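Local coordinates for protein Tas1 (Pseudomonas aeruginosa, PDB 6OX6) that is a type VI secretion toxin that pyrophosphorylates adenosine nucleotides to make (p)ppApp, draining ADP and ATP from competitor cells, at residues A271-G276 against A323-N328. Numbering follows the deposited sequence.
Sequences AAKHGG and AAELAN
His-274 and Glu-325 approach from opposite directions across the gap between two helices, the imidazole reaching out from just beyond the end of helix 256-273 and the carboxylate from helix 319-328. Ring and carboxylate are nearly coplanar, their planes 12° apart, and OE1 of Glu-325 comes to the ring edge at NE2 of His-274. The hydrogen bond from His-274 NE2 to Glu-325 OE1, very short at 2.4 Å and bent to 124° at the hydrogen, is doubtful in detail, because OE1 is crowded against the ring in the model. Glu-325 starts out toward the other segment and its chain bends at chi2 (100°), setting the carboxylate beside the ring. This edge is the close part of the contact. On the looser, solvent side, Lys-273 NZ stands 4.3 Å from Glu-325 OE1, beyond a salt bridge and subject to the same doubt; the opposite charges may still attract weakly. Where the chain leaves helix 256-273, Ala-271 O accepts from His-274 N at 3.3 Å and from Gly-276 N at 2.9 Å. The contact, 90 Å² summed over both sides, is a surface bridge to the flank of helix 319-328. His-274 also touches Thr-321 and Val-322, and Glu-325 and Leu-326 rest on Leu-270, while Leu-326 packs on Ser-350 of strand 347-353 and on Ile-362 and Val-364 of strand 359-365, so helix 319-328 lies against the mixed sheet.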
loop_
_atom_site.group_PDB
_atom_site.type_symbol
_atom_site.label_atom_id
_atom_site.label_comp_id
_atom_site.label_asym_id
_atom_site.label_seq_id
_atom_site.Cartn_x
_atom_site.Cartn_y
_atom_site.Cartn_z
ATOM N N ALA A 271 16.910 -11.339 1.493
ATOM C CA ALA A 271 16.600 -12.034 0.245
ATOM C C ALA A 271 17.577 -13.176 0.008
ATOM O O ALA A 271 17.172 -14.316 -0.246
ATOM C CB ALA A 271 16.618 -11.067 -0.935
ATOM N N ALA A 272 18.876 -12.891 0.119
ATOM C CA ALA A 272 19.881 -13.929 -0.075
ATOM C C ALA A 272 19.855 -14.996 1.018
ATOM O O ALA A 272 20.427 -16.067 0.816
ATOM C CB ALA A 272 21.258 -13.286 -0.174
ATOM N N LYS A 273 19.179 -14.743 2.142
ATOM C CA LYS A 273 19.028 -15.741 3.201
ATOM C C LYS A 273 18.079 -16.870 2.806
ATOM O O LYS A 273 18.335 -18.040 3.123
ATOM C CB LYS A 273 18.514 -15.064 4.473
ATOM C CG LYS A 273 19.537 -14.891 5.576
ATOM C CD LYS A 273 18.876 -14.966 6.947
ATOM C CE LYS A 273 18.388 -16.389 7.244
ATOM N NZ LYS A 273 17.644 -16.543 8.532
ATOM N N HIS A 274 16.960 -16.548 2.144
ATOM C CA HIS A 274 15.905 -17.521 1.889
ATOM C C HIS A 274 15.779 -17.882 0.421
ATOM O O HIS A 274 14.739 -18.414 0.007
ATOM C CB HIS A 274 14.562 -17.007 2.391
ATOM C CG HIS A 274 14.607 -16.506 3.790
ATOM N ND1 HIS A 274 14.178 -17.261 4.858
ATOM C CD2 HIS A 274 15.040 -15.330 4.303
ATOM C CE1 HIS A 274 14.325 -16.560 5.969
ATOM N NE2 HIS A 274 14.849 -15.387 5.659
ATOM N N GLY A 275 16.800 -17.584 -0.372
ATOM C CA GLY A 275 16.819 -18.017 -1.751
ATOM C C GLY A 275 16.055 -17.125 -2.695
ATOM O O GLY A 275 15.542 -17.607 -3.708
ATOM N N GLY A 276 15.973 -15.831 -2.401
ATOM C CA GLY A 276 15.178 -14.938 -3.212
ATOM C C GLY A 276 15.934 -13.802 -3.859
ATOM O O GLY A 276 17.163 -13.830 -3.966
ATOM N N ALA A 323 8.551 -11.755 6.475
ATOM C CA ALA A 323 7.728 -10.807 7.225
ATOM C C ALA A 323 8.163 -10.720 8.687
ATOM O O ALA A 323 8.334 -9.622 9.238
ATOM C CB ALA A 323 6.258 -11.213 7.137
ATOM N N ALA A 324 8.316 -11.877 9.335
ATOM C CA ALA A 324 8.740 -11.917 10.737
ATOM C C ALA A 324 10.117 -11.289 10.919
ATOM O O ALA A 324 10.396 -10.658 11.947
ATOM C CB ALA A 324 8.756 -13.360 11.231
ATOM N N GLU A 325 10.963 -11.444 9.905
ATOM C CA GLU A 325 12.311 -10.893 9.934
ATOM C C GLU A 325 12.289 -9.368 9.975
ATOM O O GLU A 325 13.018 -8.753 10.754
ATOM C CB GLU A 325 13.110 -11.374 8.721
ATOM C CG GLU A 325 14.246 -12.325 9.065
ATOM C CD GLU A 325 13.884 -13.778 8.818
ATOM O OE1 GLU A 325 14.095 -14.260 7.687
ATOM O OE2 GLU A 325 13.390 -14.436 9.758
ATOM N N LEU A 326 11.453 -8.759 9.138
ATOM C CA LEU A 326 11.359 -7.307 9.100
ATOM C C LEU A 326 10.759 -6.780 10.398
ATOM O O LEU A 326 11.132 -5.701 10.883
ATOM C CB LEU A 326 10.514 -6.878 7.882
ATOM C CG LEU A 326 11.035 -7.272 6.484
ATOM C CD1 LEU A 326 9.952 -7.139 5.408
ATOM C CD2 LEU A 326 12.196 -6.408 6.105
ATOM N N ALA A 327 9.800 -7.523 10.953
ATOM C CA ALA A 327 9.207 -7.152 12.228
ATOM C C ALA A 327 10.268 -7.134 13.314
ATOM O O ALA A 327 10.367 -6.173 14.084
ATOM C CB ALA A 327 8.079 -8.119 12.587
ATOM N N ASN A 328 11.109 -8.174 13.356
ATOM C CA ASN A 328 12.152 -8.233 14.373
ATOM C C ASN A 328 13.151 -7.091 14.255
ATOM O O ASN A 328 13.870 -6.810 15.216
ATOM C CB ASN A 328 12.865 -9.580 14.306
ATOM C CG ASN A 328 12.007 -10.684 14.846
ATOM O OD1 ASN A 328 11.214 -10.460 15.761
ATOM N ND2 ASN A 328 12.103 -11.860 14.251
#